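Histone-lysine N-methyltransferase, H3 lysine-9 specific SUVH6 (Arabidopsis thaliana, PDB 6A5M) methylates histone H3 on lysine with S-adenosylmethionine as methyl donor, and probably reads methylated DNA through its SRA domain. Local coordinates at residues A[109-114]-A[169-174]; A[274-279]-A[381-386]. The protein carries 1 engineered substitution. All blocks are in the same frame, centred on the assembly; numbering follows the deposited sequence.

Contact 1 (A[109-114]-A[169-174])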
ATOM      1  N   THR A 109      17.144  12.361  18.052  1.00 33.31           N
ATOM      2  CA  THR A 109      16.735  12.512  16.668  1.00 31.42           C
ATOM      3  C   THR A 109      15.394  11.846  16.468  1.00 29.83           C
ATOM      4  O   THR A 109      14.576  12.303  15.657  1.00 29.03           O
ATOM      5  CB  THR A 109      17.729  11.890  15.695  1.00 31.74           C
ATOM      6  OG1 THR A 109      17.893  10.502  16.012  1.00 33.72           O
ATOM      7  CG2 THR A 109      19.068  12.595  15.784  1.00 32.82           C
ATOM      8  N   SER A 110      15.157  10.762  17.205  1.00 27.79           N
ATOM      9  CA  SER A 110      13.984   9.948  16.891  1.00 29.58           C
ATOM     10  C   SER A 110      13.422   9.200  18.095  1.00 31.19           C
ATOM     11  O   SER A 110      14.191   8.679  18.894  1.00 27.63           O
ATOM     12  CB  SER A 110      14.342   8.945  15.790  1.00 31.83           C
ATOM     13  OG  SER A 110      13.182   8.398  15.194  1.00 40.55           O
ATOM     14  N   ILE A 111      12.093   9.133  18.222  1.00 27.79           N
ATOM     15  CA  ILE A 111      11.501   8.253  19.232  1.00 31.03           C
ATOM     16  C   ILE A 111      10.379   7.365  18.697  1.00 31.88           C
ATOM     17  O   ILE A 111       9.630   7.742  17.795  1.00 31.20           O
ATOM     18  CB  ILE A 111      10.944   9.035  20.447  1.00 28.50           C
ATOM     19  CG1 ILE A 111       9.853  10.010  20.028  1.00 30.41           C
ATOM     20  CG2 ILE A 111      12.046   9.777  21.172  1.00 27.15           C
ATOM     21  CD1 ILE A 111       9.164  10.646  21.218  1.00 33.64           C
ATOM     22  N   VAL A 112      10.281   6.175  19.283  1.00 33.05           N
ATOM     23  CA  VAL A 112       9.226   5.234  18.979  1.00 29.68           C
ATOM     24  C   VAL A 112       8.296   5.163  20.181  1.00 33.09           C
ATOM     25  O   VAL A 112       8.586   4.512  21.189  1.00 36.72           O
ATOM     26  CB  VAL A 112       9.786   3.827  18.627  1.00 32.33           C
ATOM     27  CG1 VAL A 112       8.670   2.808  18.496  1.00 26.91           C
ATOM     28  CG2 VAL A 112      10.634   3.880  17.334  1.00 30.78           C
ATOM     29  N   ALA A 113       7.194   5.893  20.072  1.00 29.70           N
ATOM     30  CA  ALA A 113       6.093   5.797  21.008  1.00 32.72           C
ATOM     31  C   ALA A 113       5.297   4.571  20.670  1.00 42.79           C
ATOM     32  O   ALA A 113       4.281   4.645  19.945  1.00 50.25           O
ATOM     33  CB  ALA A 113       5.205   7.032  20.951  1.00 30.41           C
ATOM     34  N   SER A 114       5.768   3.432  21.162  1.00 43.65           N
ATOM     35  CA  SER A 114       4.990   2.202  21.029  1.00 45.45           C
ATOM     36  C   SER A 114       3.847   2.056  22.067  1.00 63.23           C
ATOM     37  O   SER A 114       4.120   2.074  23.277  1.00 62.06           O
ATOM     38  CB  SER A 114       5.935   0.967  21.077  1.00 60.70           C
ATOM     39  OG  SER A 114       6.091   0.557  22.420  1.00 61.99           O
ATOM     40  N   THR A 169      15.585  21.429  19.395  1.00 39.65           N
ATOM     41  CA  THR A 169      15.833  20.751  18.137  1.00 40.25           C
ATOM     42  C   THR A 169      14.734  19.721  17.890  1.00 37.89           C
ATOM     43  O   THR A 169      14.216  19.121  18.832  1.00 35.78           O
ATOM     44  CB  THR A 169      17.214  20.079  18.133  1.00 39.25           C
ATOM     45  OG1 THR A 169      17.424  19.432  19.390  1.00 36.14           O
ATOM     46  CG2 THR A 169      18.301  21.121  17.923  1.00 41.91           C
ATOM     47  N   PRO A 170      14.362  19.528  16.619  1.00 35.77           N
ATOM     48  CA  PRO A 170      13.221  18.677  16.287  1.00 33.39           C
ATOM     49  C   PRO A 170      13.472  17.209  16.601  1.00 30.14           C
ATOM     50  O   PRO A 170      14.611  16.748  16.555  1.00 32.95           O
ATOM     51  CB  PRO A 170      13.062  18.885  14.786  1.00 34.94           C
ATOM     52  CG  PRO A 170      14.447  19.232  14.318  1.00 35.34           C
ATOM     53  CD  PRO A 170      15.012  20.072  15.415  1.00 36.51           C
ATOM     54  N   VAL A 171      12.402  16.491  16.912  1.00 26.98           N
ATOM     55  CA  VAL A 171      12.444  15.053  17.178  1.00 29.17           C
ATOM     56  C   VAL A 171      11.435  14.312  16.284  1.00 31.77           C
ATOM     57  O   VAL A 171      10.261  14.688  16.234  1.00 32.75           O
ATOM     58  CB  VAL A 171      12.128  14.760  18.647  1.00 28.21           C
ATOM     59  CG1 VAL A 171      12.257  13.261  18.945  1.00 31.44           C
ATOM     60  CG2 VAL A 171      13.033  15.573  19.547  1.00 31.26           C
ATOM     61  N   ARG A 172      11.880  13.279  15.570  1.00 30.18           N
ATOM     62  CA  ARG A 172      10.951  12.462  14.783  1.00 28.41           C
ATOM     63  C   ARG A 172      10.140  11.543  15.690  1.00 30.00           C
ATOM     64  O   ARG A 172      10.696  10.897  16.576  1.00 32.52           O
ATOM     65  CB  ARG A 172      11.691  11.632  13.735  1.00 26.95           C
ATOM     66  CG  ARG A 172      12.198  12.448  12.553  1.00 29.07           C
ATOM     67  CD  ARG A 172      12.785  11.569  11.458  1.00 27.92           C
ATOM     68  NE  ARG A 172      13.918  10.786  11.940  1.00 28.26           N
ATOM     69  CZ  ARG A 172      15.156  11.258  12.071  1.00 30.77           C
ATOM     70  NH1 ARG A 172      15.438  12.524  11.764  1.00 27.26           N
ATOM     71  NH2 ARG A 172      16.112  10.466  12.527  1.00 28.33           N
ATOM     72  N   VAL A 173       8.825  11.501  15.488  1.00 28.10           N
ATOM     73  CA  VAL A 173       7.999  10.587  16.266  1.00 30.07           C
ATOM     74  C   VAL A 173       7.407   9.487  15.396  1.00 32.47           C
ATOM     75  O   VAL A 173       6.797   9.740  14.353  1.00 33.60           O
ATOM     76  CB  VAL A 173       6.871  11.315  17.011  1.00 27.69           C
ATOM     77  CG1 VAL A 173       5.913  10.301  17.641  1.00 24.29           C
ATOM     78  CG2 VAL A 173       7.460  12.201  18.093  1.00 26.68           C
ATOM     79  N   ILE A 174       7.632   8.255  15.837  1.00 31.51           N
ATOM     80  CA  ILE A 174       7.075   7.075  15.194  1.00 30.22           C
ATOM     81  C   ILE A 174       6.140   6.405  16.179  1.00 30.50           C
ATOM     82  O   ILE A 174       6.536   6.010  17.272  1.00 31.27           O
ATOM     83  CB  ILE A 174       8.163   6.076  14.748  1.00 28.82           C
ATOM     84  CG1 ILE A 174       8.958   6.629  13.557  1.00 31.97           C
ATOM     85  CG2 ILE A 174       7.540   4.775  14.350  1.00 25.82           C
ATOM     86  CD1 ILE A 174      10.108   7.485  13.947  1.00 31.96           C
TER
HETATM   87  O   HOH W   1      14.918  14.679  14.582  1.00 29.85           O

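Contact 2 (A[274-279]-A[381-386])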
ATOM      1  N   VAL A 274     -20.675  -4.609 -10.294  1.00 30.57           N
ATOM      2  CA  VAL A 274     -19.741  -5.217  -9.359  1.00 31.92           C
ATOM      3  C   VAL A 274     -18.779  -6.183 -10.048  1.00 31.03           C
ATOM      4  O   VAL A 274     -17.561  -6.124  -9.831  1.00 30.94           O
ATOM      5  CB  VAL A 274     -20.492  -5.970  -8.237  1.00 33.60           C
ATOM      6  CG1 VAL A 274     -19.499  -6.630  -7.277  1.00 30.93           C
ATOM      7  CG2 VAL A 274     -21.392  -5.018  -7.493  1.00 30.98           C
ATOM      8  N   LYS A 275     -19.338  -7.050 -10.884  1.00 30.18           N
ATOM      9  CA  LYS A 275     -18.594  -8.103 -11.563  1.00 34.87           C
ATOM     10  C   LYS A 275     -18.539  -7.889 -13.068  1.00 38.47           C
ATOM     11  O   LYS A 275     -19.462  -7.333 -13.673  1.00 37.47           O
ATOM     12  CB  LYS A 275     -19.220  -9.474 -11.271  1.00 36.64           C
ATOM     13  CG  LYS A 275     -19.108  -9.904  -9.811  1.00 41.95           C
ATOM     14  CD  LYS A 275     -17.647  -9.949  -9.365  1.00 44.90           C
ATOM     15  CE  LYS A 275     -17.519 -10.241  -7.871  1.00 48.54           C
ATOM     16  NZ  LYS A 275     -18.197 -11.507  -7.504  1.00 51.98           N
ATOM     17  N   LEU A 276     -17.452  -8.344 -13.671  1.00 36.97           N
ATOM     18  CA  LEU A 276     -17.312  -8.271 -15.108  1.00 40.75           C
ATOM     19  C   LEU A 276     -18.280  -9.238 -15.774  1.00 48.93           C
ATOM     20  O   LEU A 276     -18.316 -10.427 -15.445  1.00 52.04           O
ATOM     21  CB  LEU A 276     -15.883  -8.585 -15.534  1.00 40.51           C
ATOM     22  CG  LEU A 276     -15.510  -7.914 -16.855  1.00 40.56           C
ATOM     23  CD1 LEU A 276     -15.102  -6.482 -16.605  1.00 39.51           C
ATOM     24  CD2 LEU A 276     -14.414  -8.680 -17.546  1.00 41.32           C
ATOM     25  N   ILE A 277     -19.062  -8.711 -16.708  1.00 49.96           N
ATOM     26  CA  ILE A 277     -20.052  -9.493 -17.429  1.00 51.09           C
ATOM     27  C   ILE A 277     -19.616  -9.656 -18.879  1.00 50.82           C
ATOM     28  O   ILE A 277     -19.369  -8.662 -19.571  1.00 53.12           O
ATOM     29  CB  ILE A 277     -21.437  -8.824 -17.383  1.00 54.55           C
ATOM     30  CG1 ILE A 277     -21.808  -8.469 -15.936  1.00 55.80           C
ATOM     31  CG2 ILE A 277     -22.485  -9.698 -18.070  1.00 55.10           C
ATOM     32  CD1 ILE A 277     -22.173  -9.660 -15.069  1.00 56.47           C
ATOM     33  N   TYR A 278     -19.519 -10.902 -19.338  1.00 48.82           N
ATOM     34  CA  TYR A 278     -19.014 -11.186 -20.680  1.00 45.83           C
ATOM     35  C   TYR A 278     -20.116 -11.181 -21.718  1.00 45.40           C
ATOM     36  O   TYR A 278     -21.121 -11.867 -21.553  1.00 47.44           O
ATOM     37  CB  TYR A 278     -18.296 -12.540 -20.707  1.00 44.49           C
ATOM     38  CG  TYR A 278     -17.117 -12.595 -19.777  1.00 44.51           C
ATOM     39  CD1 TYR A 278     -15.919 -11.997 -20.125  1.00 44.08           C
ATOM     40  CD2 TYR A 278     -17.200 -13.230 -18.547  1.00 46.56           C
ATOM     41  CE1 TYR A 278     -14.836 -12.027 -19.279  1.00 42.75           C
ATOM     42  CE2 TYR A 278     -16.114 -13.264 -17.689  1.00 45.50           C
ATOM     43  CZ  TYR A 278     -14.938 -12.661 -18.070  1.00 44.96           C
ATOM     44  OH  TYR A 278     -13.844 -12.677 -17.245  1.00 48.90           O
ATOM     45  N   PRO A 279     -19.926 -10.424 -22.809  1.00 48.77           N
ATOM     46  CA  PRO A 279     -20.887 -10.503 -23.922  1.00 47.29           C
ATOM     47  C   PRO A 279     -20.924 -11.920 -24.512  1.00 44.65           C
ATOM     48  O   PRO A 279     -20.051 -12.728 -24.199  1.00 40.35           O
ATOM     49  CB  PRO A 279     -20.347  -9.487 -24.940  1.00 46.43           C
ATOM     50  CG  PRO A 279     -19.416  -8.619 -24.189  1.00 48.11           C
ATOM     51  CD  PRO A 279     -18.842  -9.468 -23.079  1.00 48.45           C
ATOM     52  N   GLU A 381     -11.087  -4.741  -9.014  1.00 29.57           N
ATOM     53  CA  GLU A 381     -10.968  -5.029 -10.441  1.00 26.60           C
ATOM     54  C   GLU A 381     -11.258  -3.770 -11.267  1.00 28.39           C
ATOM     55  O   GLU A 381     -12.018  -2.896 -10.832  1.00 30.46           O
ATOM     56  CB  GLU A 381     -11.941  -6.150 -10.838  1.00 25.95           C
ATOM     57  CG  GLU A 381     -11.915  -6.546 -12.335  1.00 27.48           C
ATOM     58  CD  GLU A 381     -12.719  -7.813 -12.661  1.00 33.88           C
ATOM     59  OE1 GLU A 381     -13.348  -8.409 -11.748  1.00 34.51           O
ATOM     60  OE2 GLU A 381     -12.717  -8.219 -13.848  1.00 34.53           O
ATOM     61  N   TYR A 382     -10.653  -3.663 -12.447  1.00 28.16           N
ATOM     62  CA  TYR A 382     -11.149  -2.703 -13.430  1.00 29.89           C
ATOM     63  C   TYR A 382     -12.328  -3.324 -14.194  1.00 29.55           C
ATOM     64  O   TYR A 382     -12.129  -4.070 -15.154  1.00 30.78           O
ATOM     65  CB  TYR A 382     -10.060  -2.258 -14.408  1.00 24.53           C
ATOM     66  CG  TYR A 382     -10.478  -1.003 -15.140  1.00 27.89           C
ATOM     67  CD1 TYR A 382     -11.344  -1.066 -16.229  1.00 26.32           C
ATOM     68  CD2 TYR A 382     -10.060   0.254 -14.705  1.00 26.10           C
ATOM     69  CE1 TYR A 382     -11.753   0.069 -16.884  1.00 27.15           C
ATOM     70  CE2 TYR A 382     -10.469   1.408 -15.357  1.00 25.33           C
ATOM     71  CZ  TYR A 382     -11.317   1.311 -16.449  1.00 30.67           C
ATOM     72  OH  TYR A 382     -11.733   2.451 -17.119  1.00 31.17           O
ATOM     73  N   VAL A 383     -13.552  -3.020 -13.759  1.00 28.34           N
ATOM     74  CA  VAL A 383     -14.745  -3.598 -14.380  1.00 29.79           C
ATOM     75  C   VAL A 383     -15.336  -2.690 -15.464  1.00 29.16           C
ATOM     76  O   VAL A 383     -15.370  -1.469 -15.316  1.00 30.86           O
ATOM     77  CB  VAL A 383     -15.836  -3.897 -13.328  1.00 30.08           C
ATOM     78  CG1 VAL A 383     -17.121  -4.416 -13.994  1.00 29.01           C
ATOM     79  CG2 VAL A 383     -15.335  -4.905 -12.306  1.00 30.39           C
ATOM     80  N   GLY A 384     -15.799  -3.292 -16.555  1.00 29.21           N
ATOM     81  CA  GLY A 384     -16.479  -2.546 -17.591  1.00 29.60           C
ATOM     82  C   GLY A 384     -16.921  -3.497 -18.677  1.00 36.17           C
ATOM     83  O   GLY A 384     -16.890  -4.713 -18.484  1.00 35.89           O
ATOM     84  N   GLU A 385     -17.336  -2.945 -19.813  1.00 35.09           N
ATOM     85  CA  GLU A 385     -17.781  -3.754 -20.933  1.00 40.67           C
ATOM     86  C   GLU A 385     -16.603  -4.149 -21.799  1.00 38.74           C
ATOM     87  O   GLU A 385     -15.814  -3.302 -22.210  1.00 38.17           O
ATOM     88  CB  GLU A 385     -18.815  -2.998 -21.771  1.00 48.98           C
ATOM     89  CG  GLU A 385     -20.015  -2.498 -20.988  1.00 52.98           C
ATOM     90  CD  GLU A 385     -21.134  -2.027 -21.892  1.00 59.87           C
ATOM     91  OE1 GLU A 385     -21.802  -2.895 -22.498  1.00 65.36           O
ATOM     92  OE2 GLU A 385     -21.338  -0.795 -22.009  1.00 58.87           O
ATOM     93  N   LEU A 386     -16.477  -5.436 -22.076  1.00 41.25           N
ATOM     94  CA  LEU A 386     -15.382  -5.918 -22.900  1.00 44.76           C
ATOM     95  C   LEU A 386     -15.603  -5.626 -24.386  1.00 47.87           C
ATOM     96  O   LEU A 386     -16.690  -5.849 -24.924  1.00 41.62           O
ATOM     97  CB  LEU A 386     -15.200  -7.419 -22.703  1.00 46.92           C
ATOM     98  CG  LEU A 386     -14.071  -7.864 -21.784  1.00 47.19           C
ATOM     99  CD1 LEU A 386     -14.080  -9.373 -21.716  1.00 46.44           C
ATOM    100  CD2 LEU A 386     -12.736  -7.343 -22.293  1.00 48.65           C
TER
HETATM  101  O   HOH W   2     -14.929  -7.565  -9.502  1.00 45.19           O

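Contact 1 (A[109-114]-A[169-174])
Val171 CG1 meets Ile111 CG2 at 4.1 Å, the two side chains crossing at about a right angle. Just before it, Pro170 O shares a water with Thr109 O, and the water donates to both carbonyls. Arg172 is gripped twice along its backbone. Its N donates to Thr109 O at 2.9 Å. Its O accepts from Ile111 N at 2.8 Å. The side chain bends at chi3 (-60°), which folds the guanidinium back over Thr109. Thr109 O then lies 3.8 Å above the guanidinium plane, over its centre. Arg172 NH2 lies beside Thr109 CB. The charged end is held by carbonyls beyond the strand pair: NH1 donates to Ile65 O and Gly67 O, NH2 to Ile89 O. A leucine in its place would probably take the arginine's hydrogen bonds from these three carbonyls and let the segments they belong to shift against the strand. Val173 turns to the face that carries Ile111, and its CG2 lies 3.8 Å from Ile111 CG1, the two chains side by side. Ile174 returns to the Ser110 face. Its N donates to Ile111 O at 2.8 Å, while its O takes a weak bond from Ala113 N. Ile174 CD1 packs 3.4 Å from Ser110 OG, whose hydroxyl is hydrogen-bonded to His90. The strands run parallel, 23° apart, inside the mixed sheet of the SRA domain. Strand 97-102 pairs with strand 105-114 on one side, with a classic bulge where Thr109 and Ser110 both face Asp98. Strand 190-205 pairs with strand 171-176 on the other. Helix 81-87 packs its Leu84 on Val112 and Ile174.

Contact 2 (A[274-279]-A[381-386])
Leu276 pushes its CD1 into the backbone at Gly384, 3.1 Å from Gly384 O. This is the tight part of the contact. With CG anti to the backbone N (chi1 -153°), the end of the chain comes nearer the SET segment, and CD1 also lies 3.9 Å from Val383 CG1. The other branch, CD2, reaches Leu386 CD1. Leu386 CD1 in turn meets the Tyr278 ring at its edge, near the ring plane, 3.6 Å from CD1 of the tyrosine. The Leu386 and Tyr278 side chains lie side by side and point the same way. Glu381 crosses Leu276 at about a right angle, its OE2 3.6 Å from Leu276 CB. That oxygen is also hydrogen-bonded to His477 ND1.

The Val274 and Lys275 end is looser. Val383 CG2 touches Val274 O at 3.5 Å, but the side chains of Val274 and the solvent-exposed Lys275 start away from the SET segment. A water spans this end, donating to Val274 O and to Glu381 OE1. At the far end Pro279 adds a lighter contact, CD against Leu386 CB at 4.2 Å.

The contact lays a pre-SET loop along the link between edge strands of two SET-domain sheets. Strand 378-381 pairs with strand 477-482, and strand 385-387 pairs with strand 440-442. The side chain of Asn448 bonds Glu381 O and Val383 N.

Contact 1 and contact 2 lie on opposite sides of the chain's centre, with their centres 47 Å apart. Their nearest atoms are about 31 Å apart, so neither touches the other. Along the chain they follow in series. Contact 1 pairs two strands inside the SRA domain, by backbone hydrogen bonds. Contact 2 joins two different domains, pre-SET and SET, mainly through apolar side chains and one bridging water. Contact 2 is the one near the cofactor: the side chain of Tyr382 is about 5 Å from the bound S-adenosylmethionine. Contact 1 belongs to the probable DNA-reading module, contact 2 to the methyltransferase module.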